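Local coordinates for F-actin-capping protein subunit alpha (Dictyostelium discoideum, PDB 4AKR), which caps the fast-growing barbed ends of actin filaments independently of calcium, blocking subunit exchange there without severing the filaments, at residues I107-I111 with Y138-V142; Y114-F118 with C173-G178; P19-F23 with Y163-W167; V57-K63 with N84-Y90; R49-T53 with I68-E73. One frame throughout, in Å; residues are numbered along the deposited sequence.

Contact 1: residues I107-I111 with Y138-V142; sequences IEQDI and YGTKV
Glu108 lays its carboxylate over the backbone of Thr140 and Lys141, on strand 134-142, outermost of the five antiparallel strands that this chain contributes to its large sheet, and there joins Asp110 and Lys141 in a salt-bridge network. The two carboxylate oxygens divide the work. OE2 turns its syn lone pair to the hydroxyl of Thr140, which donates from OG1 at 2.8 Å. OE1 takes two donors: the backbone N of Lys141 on its syn side, 2.9 Å away and somewhat bent (N-H...acceptor angle 138°), and the ammonium of the same lysine on its anti side, with NZ 2.6 Å from OE1 and 27° out of the carboxylate plane. One residue therefore holds Glu108 by both its backbone and its side-chain end.

The lysine chain starts with CG anti to the carbonyl carbon (chi1 -72°) and then folds at chi3 and chi4, which curls NZ back between the two acids. Asp110 meets it from the opposite direction and receives it in the fork of its carboxylate, each oxygen offering the syn lone pair. Two negative charges round one ammonium probably favour its protonated state. Ile111, at the N-cap of helix 112-129, supplies the apolar part: its CG2 packs on Lys141 CG at 3.6 Å, and its CD1 rests against the strand backbone, 3.3 Å from Thr140 N.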
# COMPACT_ATOMS: atom_id res chain seq x y z
N ILE A 107 0.96 -4.62 38.66
CA ILE A 107 1.91 -3.52 38.57
C ILE A 107 3.04 -3.73 39.58
O ILE A 107 2.79 -3.98 40.76
CB ILE A 107 1.21 -2.18 38.84
CG1 ILE A 107 0.04 -2.00 37.86
CG2 ILE A 107 2.20 -1.03 38.74
CD1 ILE A 107 -0.84 -0.80 38.13
N GLU A 108 4.28 -3.63 39.11
CA GLU A 108 5.43 -3.79 39.99
C GLU A 108 5.66 -2.51 40.78
O GLU A 108 6.19 -1.53 40.26
CB GLU A 108 6.67 -4.14 39.17
CG GLU A 108 6.63 -5.54 38.59
CD GLU A 108 7.73 -5.78 37.59
OE1 GLU A 108 8.91 -5.52 37.93
OE2 GLU A 108 7.42 -6.24 36.47
N GLN A 109 5.26 -2.53 42.05
CA GLN A 109 5.39 -1.36 42.92
C GLN A 109 6.82 -0.91 43.21
O GLN A 109 7.06 0.28 43.38
CB GLN A 109 4.68 -1.61 44.26
CG GLN A 109 3.17 -1.81 44.18
CD GLN A 109 2.48 -0.71 43.40
OE1 GLN A 109 2.74 0.47 43.61
NE2 GLN A 109 1.60 -1.09 42.49
N ASP A 110 7.77 -1.84 43.26
CA ASP A 110 9.14 -1.45 43.58
C ASP A 110 9.82 -0.51 42.59
O ASP A 110 10.80 0.15 42.94
CB ASP A 110 10.01 -2.69 43.82
CG ASP A 110 10.00 -3.66 42.65
OD1 ASP A 110 9.52 -3.29 41.56
OD2 ASP A 110 10.47 -4.80 42.84
N ILE A 111 9.30 -0.43 41.37
CA ILE A 111 9.88 0.45 40.35
C ILE A 111 8.82 1.41 39.82
O ILE A 111 9.06 2.16 38.87
CB ILE A 111 10.44 -0.37 39.18
CG1 ILE A 111 9.31 -1.09 38.45
CG2 ILE A 111 11.41 -1.42 39.70
CD1 ILE A 111 9.76 -1.86 37.24
N TYR A 138 4.52 1.08 30.43
CA TYR A 138 4.63 -0.12 31.24
C TYR A 138 6.00 -0.17 31.92
O TYR A 138 6.93 0.51 31.49
CB TYR A 138 4.47 -1.34 30.36
CG TYR A 138 3.24 -1.31 29.48
CD1 TYR A 138 1.97 -1.57 30.01
CD2 TYR A 138 3.34 -1.05 28.11
CE1 TYR A 138 0.84 -1.58 29.19
CE2 TYR A 138 2.21 -1.05 27.28
CZ TYR A 138 0.97 -1.32 27.82
OH TYR A 138 -0.14 -1.38 27.00
N GLY A 139 6.12 -0.96 32.97
CA GLY A 139 7.39 -1.08 33.67
C GLY A 139 7.63 -2.50 34.15
O GLY A 139 6.68 -3.24 34.42
N THR A 140 8.90 -2.88 34.26
CA THR A 140 9.25 -4.21 34.73
C THR A 140 10.74 -4.30 35.04
O THR A 140 11.55 -3.57 34.47
CB THR A 140 8.91 -5.28 33.68
OG1 THR A 140 9.12 -6.58 34.23
CG2 THR A 140 9.79 -5.12 32.46
N LYS A 141 11.09 -5.20 35.97
CA LYS A 141 12.47 -5.40 36.36
C LYS A 141 13.16 -6.40 35.45
O LYS A 141 12.61 -7.47 35.15
CB LYS A 141 12.55 -5.91 37.81
CG LYS A 141 12.21 -4.87 38.87
CD LYS A 141 12.21 -5.48 40.26
CE LYS A 141 11.05 -6.46 40.44
NZ LYS A 141 9.74 -5.78 40.41
N VAL A 142 14.36 -6.06 35.00
CA VAL A 142 15.14 -6.93 34.13
C VAL A 142 16.57 -6.99 34.67
O VAL A 142 16.98 -6.10 35.41
CB VAL A 142 15.16 -6.42 32.68
CG1 VAL A 142 13.76 -6.42 32.13
CG2 VAL A 142 15.77 -5.04 32.62

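Contact 2: residues Y114-F118 with C173-G178; sequences YRAAF and CTFKPG
Ring packing carries this contact: Tyr114, Phe118 and Phe175 form an aromatic cluster between a helix and a strand. Phe175 directs its edge at one face of Tyr114 in an offset edge-to-face pair, planes 63° apart, with CE2 of Phe175 3.6 Å from CD1 of Tyr114. Toward Phe118 the same ring behaves differently. Their planes are almost parallel (5°) but slid so far that they hardly overlap, and the touch falls to Phe118 CZ and Phe175 CE1 at 3.8 Å. A chi1 of 58° sets Phe175 CG between its own backbone N and carbonyl carbon, which turns the ring toward the helix, where it touches both Tyr114 and Phe118.

A sulfur-aromatic contact adds to the cluster, Cys173 SG lying at the edge of the Phe118 ring, 5.5 Å from its centroid. Aliphatic carbons also pack on the rings: Cys173 CB approaches Phe118 CE2, and Pro177 CB lies 3.7 Å from Tyr114 CE2.

Ile146 and Ile148 of strand 145-158 and Val182 of strand 181-194 extend the apolar layer across the sheet, while Ala217, Ala221 and Ala224 of helix 217-248 border Tyr114 and Phe118, leaving helix 112-129 seated against both the sheet and the long helix.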
# COMPACT_ATOMS: atom_id res chain seq x y z
N TYR A 114 9.48 5.00 38.87
CA TYR A 114 10.13 5.25 37.59
C TYR A 114 9.07 5.22 36.50
O TYR A 114 9.03 6.09 35.64
CB TYR A 114 11.22 4.20 37.32
CG TYR A 114 12.50 4.52 38.06
CD1 TYR A 114 13.31 5.59 37.67
CD2 TYR A 114 12.87 3.80 39.20
CE1 TYR A 114 14.44 5.95 38.40
CE2 TYR A 114 14.01 4.15 39.94
CZ TYR A 114 14.79 5.23 39.53
OH TYR A 114 15.89 5.60 40.27
N ARG A 115 8.19 4.22 36.55
CA ARG A 115 7.15 4.13 35.55
C ARG A 115 6.30 5.40 35.60
O ARG A 115 6.00 5.99 34.57
CB ARG A 115 6.29 2.89 35.80
CG ARG A 115 5.43 2.48 34.60
CD ARG A 115 4.17 1.76 35.05
NE ARG A 115 3.34 2.66 35.83
CZ ARG A 115 2.61 3.65 35.32
NH1 ARG A 115 2.60 3.87 34.01
NH2 ARG A 115 1.95 4.46 36.12
N ALA A 116 5.93 5.82 36.81
CA ALA A 116 5.09 7.01 37.01
C ALA A 116 5.77 8.28 36.52
O ALA A 116 5.14 9.13 35.91
CB ALA A 116 4.70 7.15 38.49
N ALA A 117 7.06 8.42 36.80
CA ALA A 117 7.80 9.58 36.33
C ALA A 117 7.85 9.57 34.80
O ALA A 117 7.75 10.62 34.17
CB ALA A 117 9.20 9.59 36.91
N PHE A 118 7.99 8.40 34.19
CA PHE A 118 8.01 8.32 32.73
C PHE A 118 6.62 8.58 32.16
O PHE A 118 6.46 9.23 31.12
CB PHE A 118 8.48 6.95 32.24
CG PHE A 118 9.98 6.82 32.13
CD1 PHE A 118 10.79 6.90 33.27
CD2 PHE A 118 10.59 6.62 30.89
CE1 PHE A 118 12.18 6.77 33.17
CE2 PHE A 118 11.98 6.49 30.78
CZ PHE A 118 12.77 6.56 31.92
N CYS A 173 12.95 1.72 27.03
CA CYS A 173 14.03 2.36 27.77
C CYS A 173 14.55 1.50 28.92
O CYS A 173 13.81 1.20 29.86
CB CYS A 173 13.55 3.70 28.31
SG CYS A 173 12.57 4.63 27.11
N THR A 174 15.83 1.15 28.85
CA THR A 174 16.46 0.32 29.87
C THR A 174 17.55 1.07 30.63
O THR A 174 18.31 1.85 30.04
CB THR A 174 17.07 -0.95 29.23
OG1 THR A 174 16.04 -1.67 28.53
CG2 THR A 174 17.64 -1.85 30.30
N PHE A 175 17.62 0.85 31.93
CA PHE A 175 18.61 1.55 32.75
C PHE A 175 18.79 1.01 34.16
O PHE A 175 17.92 0.34 34.72
CB PHE A 175 18.22 3.02 32.85
CG PHE A 175 16.84 3.25 33.43
CD1 PHE A 175 15.71 3.16 32.62
CD2 PHE A 175 16.68 3.54 34.78
CE1 PHE A 175 14.43 3.37 33.16
CE2 PHE A 175 15.40 3.75 35.33
CZ PHE A 175 14.28 3.66 34.51
N LYS A 176 19.96 1.29 34.72
CA LYS A 176 20.29 0.90 36.09
C LYS A 176 19.80 2.11 36.88
O LYS A 176 20.18 3.24 36.60
CB LYS A 176 21.81 0.75 36.24
CG LYS A 176 22.29 0.34 37.63
CD LYS A 176 23.81 0.17 37.65
CE LYS A 176 24.32 -0.43 38.96
NZ LYS A 176 25.79 -0.72 38.89
N PRO A 177 18.91 1.90 37.87
CA PRO A 177 18.42 3.04 38.63
C PRO A 177 19.44 3.82 39.45
O PRO A 177 20.18 3.23 40.24
CB PRO A 177 17.31 2.43 39.49
CG PRO A 177 17.70 0.99 39.61
CD PRO A 177 18.20 0.66 38.23
N GLY A 178 19.48 5.13 39.25
CA GLY A 178 20.37 6.00 40.00
C GLY A 178 21.68 6.45 39.37
O GLY A 178 22.26 7.46 39.78

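Contact 3: residues P19-F23 with Y163-W167; sequences PPCEF and YSGRW
Pro20 rests its ring on the start of strand 163-175, its CB 3.8 Å from CB of Arg166 and its CG near the carbonyl carbon of Gly165; the alpha carbons of Pro20 and Gly165 are 6.2 Å apart. Ser164 lies beside the proline and donates from OG to Glu22 OE2 at 2.9 Å, although the position of that carboxylate oxygen is less certain. With chi1 at 70°, OG sits between the backbone N and carbonyl carbon of Ser164, where it also comes within 3.3 Å of Pro20 O.

A water joins the two segments further along: it accepts from Cys21 N at 2.8 Å and from Arg166 NH2 at 3.1 Å, lying at the edge of the guanidinium and in its plane. A bend at chi3 helps bring NH2 to this water, while NE bonds to Gln55 OE1. Glu22 has its stronger partner outside the two segments: OE1 pairs in a salt bridge with a basic side chain of the other protein chain, which probably helps to position the carboxylate.

Pro19 to Glu22 form a type II beta turn, with Cys21 in the positive-phi position and Glu22 as N-cap of helix 23-31: a helix-to-helix turn lying on the central antiparallel sheet beside the subunit interface.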
# COMPACT_ATOMS: atom_id res chain seq x y z
N PRO A 19 -5.61 -2.69 6.11
CA PRO A 19 -5.03 -1.39 6.45
C PRO A 19 -5.62 -0.90 7.77
O PRO A 19 -6.63 -1.42 8.25
CB PRO A 19 -5.42 -0.51 5.26
CG PRO A 19 -6.70 -1.12 4.78
CD PRO A 19 -6.44 -2.61 4.89
N PRO A 20 -4.99 0.11 8.37
CA PRO A 20 -5.47 0.66 9.64
C PRO A 20 -6.87 1.27 9.55
O PRO A 20 -7.22 1.91 8.56
CB PRO A 20 -4.41 1.70 10.00
CG PRO A 20 -3.95 2.18 8.64
CD PRO A 20 -3.82 0.87 7.88
N CYS A 21 -7.66 1.05 10.60
CA CYS A 21 -9.02 1.59 10.66
C CYS A 21 -10.03 1.00 9.69
O CYS A 21 -11.18 1.42 9.69
CB CYS A 21 -8.98 3.10 10.43
SG CYS A 21 -8.06 4.00 11.68
N GLU A 22 -9.60 0.04 8.87
CA GLU A 22 -10.50 -0.57 7.88
C GLU A 22 -10.66 -2.07 8.08
O GLU A 22 -11.14 -2.77 7.18
CB GLU A 22 -9.95 -0.32 6.47
CG GLU A 22 -9.72 1.14 6.12
CD GLU A 22 -9.03 1.31 4.78
OE1 GLU A 22 -9.38 0.59 3.81
OE2 GLU A 22 -8.12 2.17 4.71
N PHE A 23 -10.24 -2.54 9.25
CA PHE A 23 -10.28 -3.94 9.59
C PHE A 23 -11.66 -4.55 9.37
O PHE A 23 -11.80 -5.58 8.72
CB PHE A 23 -9.82 -4.13 11.05
CG PHE A 23 -9.55 -5.56 11.41
CD1 PHE A 23 -8.57 -6.29 10.75
CD2 PHE A 23 -10.32 -6.20 12.38
CE1 PHE A 23 -8.36 -7.64 11.04
CE2 PHE A 23 -10.12 -7.54 12.67
CZ PHE A 23 -9.14 -8.26 12.00
N TYR A 163 -9.37 8.00 2.68
CA TYR A 163 -8.04 7.79 3.21
C TYR A 163 -8.03 7.45 4.68
O TYR A 163 -8.99 7.71 5.41
CB TYR A 163 -7.15 9.01 2.96
CG TYR A 163 -7.41 10.18 3.88
CD1 TYR A 163 -6.72 10.31 5.08
CD2 TYR A 163 -8.32 11.17 3.54
CE1 TYR A 163 -6.93 11.38 5.93
CE2 TYR A 163 -8.54 12.26 4.39
CZ TYR A 163 -7.84 12.36 5.58
OH TYR A 163 -8.04 13.44 6.40
N SER A 164 -6.92 6.84 5.11
CA SER A 164 -6.73 6.46 6.50
C SER A 164 -5.24 6.47 6.79
O SER A 164 -4.42 6.54 5.88
CB SER A 164 -7.30 5.06 6.78
OG SER A 164 -6.53 4.05 6.15
N GLY A 165 -4.90 6.41 8.07
CA GLY A 165 -3.51 6.40 8.45
C GLY A 165 -3.33 6.07 9.91
O GLY A 165 -4.27 6.13 10.69
N ARG A 166 -2.11 5.69 10.27
CA ARG A 166 -1.78 5.37 11.65
C ARG A 166 -0.31 5.64 11.86
O ARG A 166 0.49 5.54 10.93
CB ARG A 166 -2.08 3.89 11.96
CG ARG A 166 -1.76 3.52 13.42
CD ARG A 166 -2.00 2.05 13.73
NE ARG A 166 -3.41 1.68 13.88
CZ ARG A 166 -4.21 2.13 14.85
NH1 ARG A 166 -3.76 2.98 15.77
NH2 ARG A 166 -5.47 1.70 14.91
N TRP A 167 0.03 6.02 13.08
CA TRP A 167 1.41 6.28 13.46
C TRP A 167 1.60 5.49 14.75
O TRP A 167 0.83 5.64 15.70
CB TRP A 167 1.66 7.77 13.73
CG TRP A 167 3.07 8.08 14.19
CD1 TRP A 167 3.67 7.66 15.35
CD2 TRP A 167 4.04 8.88 13.51
NE1 TRP A 167 4.95 8.15 15.42
CE2 TRP A 167 5.21 8.90 14.30
CE3 TRP A 167 4.05 9.59 12.29
CZ2 TRP A 167 6.36 9.59 13.93
CZ3 TRP A 167 5.20 10.27 11.92
CH2 TRP A 167 6.33 10.27 12.74
O HOH W 1 -6.79 -0.33 12.93

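Contact 4: residues V57-K63 with N84-Y90; sequences VSVQTSK and NKQVITY
Two small antiparallel sheets face each other here, the hairpin of strands 58-61 and 64-67 and the four-stranded sheet that includes strand 86-91, and alternate side chains of the segments fill the layer between them. The axes of 58-61 and 86-90 lie at 114° and approach to 9.8 Å, a spacing bridged by side chains. At one end Tyr90 reaches out with CG anti to its backbone N (chi1 -173°), bringing CE1 to 3.6 Å from Val59 CG1; Val57 CG2 comes to 3.8 Å from the phenol oxygen OH of Tyr90, approaching at about a right angle. In the middle, Ile88 presents its terminal CD1 to Thr61 CG2 at 3.5 Å, with Val59 CG2 more loosely alongside.

Thr61 turns polar on its other branch. Its OG1, placed between the backbone N and the carbonyl carbon (chi1 70°), accepts from Lys63 N at 3.2 Å, forming an ST turn at the bend of the hairpin, and it also bonds to Gly64 O. The amide end of Gln86 lies against this threonine. At the far end the aliphatic run of Lys63 slides past Asn84 in the opposite direction, its CD 3.9 Å from Asn84 CB.

Lys85 and Gln86 both face Asp81 in a G1 beta bulge where strand 86-91 begins. The whole is a face-to-face packing of two antiparallel sheets, apolar about Val59, Ile88 and Tyr90 and more polar toward the turns.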
# COMPACT_ATOMS: atom_id res chain seq x y z
N VAL A 57 -4.51 -0.83 18.94
CA VAL A 57 -5.79 -0.15 18.88
C VAL A 57 -6.09 0.49 20.25
O VAL A 57 -5.57 0.07 21.28
CB VAL A 57 -6.94 -1.13 18.51
CG1 VAL A 57 -6.70 -1.71 17.11
CG2 VAL A 57 -7.02 -2.26 19.55
N SER A 58 -6.92 1.53 20.25
CA SER A 58 -7.29 2.22 21.48
C SER A 58 -8.71 1.85 21.88
O SER A 58 -9.53 1.45 21.04
CB SER A 58 -7.20 3.73 21.29
OG SER A 58 -8.18 4.18 20.38
N VAL A 59 -9.00 1.97 23.17
CA VAL A 59 -10.32 1.64 23.70
C VAL A 59 -10.75 2.72 24.68
O VAL A 59 -9.92 3.50 25.15
CB VAL A 59 -10.30 0.29 24.45
CG1 VAL A 59 -10.00 -0.85 23.48
CG2 VAL A 59 -9.25 0.32 25.55
N GLN A 60 -12.04 2.77 24.97
CA GLN A 60 -12.55 3.74 25.92
C GLN A 60 -12.99 2.98 27.15
O GLN A 60 -13.72 1.99 27.03
CB GLN A 60 -13.76 4.50 25.37
CG GLN A 60 -13.47 5.46 24.24
CD GLN A 60 -12.47 6.54 24.62
OE1 GLN A 60 -12.47 7.03 25.75
NE2 GLN A 60 -11.63 6.94 23.67
N THR A 61 -12.51 3.40 28.32
CA THR A 61 -12.90 2.78 29.58
C THR A 61 -13.58 3.86 30.39
O THR A 61 -13.61 5.02 29.99
CB THR A 61 -11.69 2.26 30.39
OG1 THR A 61 -10.94 3.38 30.88
CG2 THR A 61 -10.80 1.38 29.53
N SER A 62 -14.13 3.49 31.54
CA SER A 62 -14.81 4.44 32.41
C SER A 62 -13.87 5.54 32.90
O SER A 62 -14.31 6.63 33.28
CB SER A 62 -15.42 3.72 33.62
OG SER A 62 -16.35 2.73 33.20
N LYS A 63 -12.57 5.27 32.88
CA LYS A 63 -11.56 6.22 33.34
C LYS A 63 -10.78 6.91 32.24
O LYS A 63 -9.82 7.62 32.51
CB LYS A 63 -10.57 5.53 34.27
CG LYS A 63 -11.13 5.19 35.63
CD LYS A 63 -10.16 4.32 36.40
CE LYS A 63 -10.65 4.07 37.80
NZ LYS A 63 -10.77 5.37 38.52
N ASN A 84 -4.18 4.07 35.05
CA ASN A 84 -5.41 4.07 35.83
C ASN A 84 -5.51 2.86 36.75
O ASN A 84 -6.60 2.51 37.21
CB ASN A 84 -6.61 4.12 34.88
CG ASN A 84 -6.54 5.29 33.92
OD1 ASN A 84 -6.43 5.11 32.71
ND2 ASN A 84 -6.60 6.50 34.46
N LYS A 85 -4.37 2.23 37.02
CA LYS A 85 -4.32 1.06 37.89
C LYS A 85 -5.47 0.11 37.65
O LYS A 85 -6.24 -0.20 38.57
CB LYS A 85 -4.33 1.50 39.36
CG LYS A 85 -3.10 2.29 39.78
CD LYS A 85 -3.04 2.42 41.29
CE LYS A 85 -3.99 3.47 41.82
NZ LYS A 85 -3.40 4.82 41.62
N GLN A 86 -5.61 -0.37 36.42
CA GLN A 86 -6.69 -1.28 36.11
C GLN A 86 -6.32 -2.35 35.09
O GLN A 86 -5.30 -2.27 34.41
CB GLN A 86 -7.92 -0.50 35.61
CG GLN A 86 -7.72 0.27 34.31
CD GLN A 86 -8.96 1.05 33.90
OE1 GLN A 86 -8.96 1.77 32.91
NE2 GLN A 86 -10.04 0.89 34.66
N VAL A 87 -7.17 -3.37 35.02
CA VAL A 87 -7.00 -4.48 34.10
C VAL A 87 -8.22 -4.46 33.21
O VAL A 87 -9.36 -4.51 33.69
CB VAL A 87 -6.93 -5.82 34.84
CG1 VAL A 87 -7.01 -6.96 33.85
CG2 VAL A 87 -5.64 -5.91 35.63
N ILE A 88 -7.98 -4.38 31.91
CA ILE A 88 -9.05 -4.33 30.94
C ILE A 88 -9.25 -5.66 30.24
O ILE A 88 -8.29 -6.24 29.71
CB ILE A 88 -8.75 -3.26 29.88
CG1 ILE A 88 -8.57 -1.90 30.56
CG2 ILE A 88 -9.87 -3.20 28.86
CD1 ILE A 88 -8.05 -0.81 29.64
N THR A 89 -10.48 -6.17 30.29
CA THR A 89 -10.81 -7.41 29.61
C THR A 89 -11.33 -6.95 28.25
O THR A 89 -12.15 -6.03 28.17
CB THR A 89 -11.91 -8.20 30.38
OG1 THR A 89 -11.44 -8.46 31.71
CG2 THR A 89 -12.20 -9.54 29.69
N TYR A 90 -10.86 -7.61 27.19
CA TYR A 90 -11.20 -7.23 25.82
C TYR A 90 -11.63 -8.39 24.91
O TYR A 90 -11.03 -9.46 24.94
CB TYR A 90 -9.97 -6.54 25.21
CG TYR A 90 -10.15 -5.93 23.84
CD1 TYR A 90 -10.88 -4.76 23.68
CD2 TYR A 90 -9.49 -6.46 22.74
CE1 TYR A 90 -10.96 -4.12 22.45
CE2 TYR A 90 -9.55 -5.83 21.50
CZ TYR A 90 -10.28 -4.66 21.36
OH TYR A 90 -10.32 -4.02 20.15

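Contact 5: residues R49-T53 with I68-E73; sequences REYNT and ITKEGE
Arg49 O is gripped twice within its own helix, by the backbone N of Thr53 at 3.0 Å and by Thr53 OG1 at 2.5 Å, a distance so short that its exact value is doubtful; the two donors reach it from opposite faces of the carbonyl plane. OG1 is placed for this by a chi1 of 51°, which leaves the methyl CG2 to meet the loop 68-73. There it lies 3.9 Å from Ile68 CG2, while Thr53 CB packs on Lys70 CG at 3.7 Å, the lysine chain passing at about a right angle.

Two salt bridges, one of them weak, lie near this packing. Arg49 extends from CG to NE and offers the edge of its guanidinium to Glu73. The main bond, NH2 to OE2, is nearly straight (166°), its 2.5 Å to be read with caution; those from NE are weak. The planes are 47° apart, so the groups form no flat paired bridge. Glu73 OE1 is held in addition by Tyr79 OH. Lys70 NZ reaches Glu50 OE1 only weakly, at 3.5 Å.

Thr69 OG1 bonds to Tyr138 OH of the five-stranded sheet, and Asn52 ND2 to His92 O. The contact ties helix 44-55 to the loop connecting strands 64-67 and 73-75: helix-to-loop packing with a salt bridge beside a threonine.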
# COMPACT_ATOMS: atom_id res chain seq x y z
N ARG A 49 -6.65 -11.05 17.44
CA ARG A 49 -5.77 -10.64 18.53
C ARG A 49 -4.42 -10.10 18.01
O ARG A 49 -3.90 -9.10 18.51
CB ARG A 49 -5.54 -11.83 19.47
CG ARG A 49 -4.39 -11.68 20.44
CD ARG A 49 -4.43 -12.79 21.47
NE ARG A 49 -3.19 -12.85 22.24
CZ ARG A 49 -2.11 -13.52 21.86
NH1 ARG A 49 -2.12 -14.19 20.72
NH2 ARG A 49 -1.02 -13.52 22.62
N GLU A 50 -3.87 -10.78 17.01
CA GLU A 50 -2.59 -10.39 16.41
C GLU A 50 -2.69 -9.00 15.77
O GLU A 50 -1.80 -8.17 15.93
CB GLU A 50 -2.17 -11.43 15.36
CG GLU A 50 -0.98 -11.05 14.50
CD GLU A 50 0.27 -10.69 15.30
OE1 GLU A 50 0.47 -11.27 16.38
OE2 GLU A 50 1.05 -9.84 14.82
N TYR A 51 -3.79 -8.76 15.06
CA TYR A 51 -4.03 -7.47 14.43
C TYR A 51 -4.23 -6.37 15.48
O TYR A 51 -3.51 -5.38 15.51
CB TYR A 51 -5.28 -7.53 13.54
CG TYR A 51 -5.62 -6.23 12.86
CD1 TYR A 51 -5.01 -5.86 11.66
CD2 TYR A 51 -6.53 -5.34 13.44
CE1 TYR A 51 -5.30 -4.65 11.05
CE2 TYR A 51 -6.82 -4.12 12.84
CZ TYR A 51 -6.21 -3.78 11.65
OH TYR A 51 -6.52 -2.59 11.04
N ASN A 52 -5.22 -6.57 16.35
CA ASN A 52 -5.53 -5.60 17.39
C ASN A 52 -4.30 -5.15 18.17
O ASN A 52 -4.05 -3.96 18.32
CB ASN A 52 -6.56 -6.14 18.38
CG ASN A 52 -7.93 -6.29 17.76
OD1 ASN A 52 -8.33 -5.50 16.90
ND2 ASN A 52 -8.67 -7.29 18.22
N THR A 53 -3.54 -6.12 18.67
CA THR A 53 -2.36 -5.80 19.46
C THR A 53 -1.20 -5.21 18.68
O THR A 53 -0.50 -4.34 19.20
CB THR A 53 -1.87 -7.04 20.25
OG1 THR A 53 -1.74 -8.15 19.35
CG2 THR A 53 -2.86 -7.41 21.35
N ILE A 68 -4.45 -1.31 23.61
CA ILE A 68 -4.43 -2.77 23.63
C ILE A 68 -3.11 -3.14 22.94
O ILE A 68 -2.99 -2.99 21.72
CB ILE A 68 -5.60 -3.38 22.84
CG1 ILE A 68 -6.94 -2.99 23.48
CG2 ILE A 68 -5.45 -4.89 22.77
CD1 ILE A 68 -7.09 -3.41 24.92
N THR A 69 -2.14 -3.61 23.71
CA THR A 69 -0.83 -3.97 23.17
C THR A 69 -0.34 -5.30 23.71
O THR A 69 -0.92 -5.84 24.65
CB THR A 69 0.23 -2.93 23.55
OG1 THR A 69 0.59 -3.11 24.92
CG2 THR A 69 -0.31 -1.51 23.35
N LYS A 70 0.72 -5.83 23.12
CA LYS A 70 1.26 -7.11 23.57
C LYS A 70 2.05 -6.87 24.85
O LYS A 70 2.16 -7.76 25.69
CB LYS A 70 2.19 -7.73 22.53
CG LYS A 70 1.52 -8.08 21.21
CD LYS A 70 2.54 -8.68 20.22
CE LYS A 70 1.96 -8.82 18.82
NZ LYS A 70 2.97 -9.39 17.87
N GLU A 71 2.60 -5.67 25.00
CA GLU A 71 3.38 -5.36 26.19
C GLU A 71 2.51 -5.21 27.43
O GLU A 71 3.01 -5.31 28.55
CB GLU A 71 4.20 -4.09 25.99
CG GLU A 71 5.11 -3.80 27.19
CD GLU A 71 6.11 -4.92 27.45
OE1 GLU A 71 6.45 -5.66 26.50
OE2 GLU A 71 6.56 -5.05 28.60
N GLY A 72 1.22 -4.97 27.23
CA GLY A 72 0.32 -4.83 28.37
C GLY A 72 -0.55 -6.06 28.53
O GLY A 72 -1.41 -6.12 29.42
N GLU A 73 -0.34 -7.04 27.66
CA GLU A 73 -1.11 -8.28 27.68
C GLU A 73 -0.78 -9.15 28.90
O GLU A 73 0.36 -9.55 29.09
CB GLU A 73 -0.85 -9.06 26.38
CG GLU A 73 -1.70 -10.30 26.20
CD GLU A 73 -1.63 -10.84 24.77
OE1 GLU A 73 -2.07 -10.13 23.85
OE2 GLU A 73 -1.15 -11.98 24.58

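How the contacts relate
Contacts 4 and 5 are close companions, with centres 13 Å apart: Val57 O probably accepts from Ile68 N at 2.9 Å, and Val57 N probably donates to Asn52 O at 3.2 Å where helix 44-55 gives way to strand 58-61. Contact 3 joins contact 5 through Tyr51, whose ring stacks on Phe23, and touches contact 4 where Arg166 NH2 lies 4.2 Å from Val57 CG1. Contacts 1 and 2, centres 9 Å apart, reach the same sheet at the start of helix 112-129, Arg115 packing on Tyr138 and Gly139. Contacts 2 and 3 lie toward the two ends of strand 163-175, centres 33 Å apart. Tyr138 spans contacts 1 and 5 by its bond to Thr69, and Ile107 touches Lys85 of contact 4.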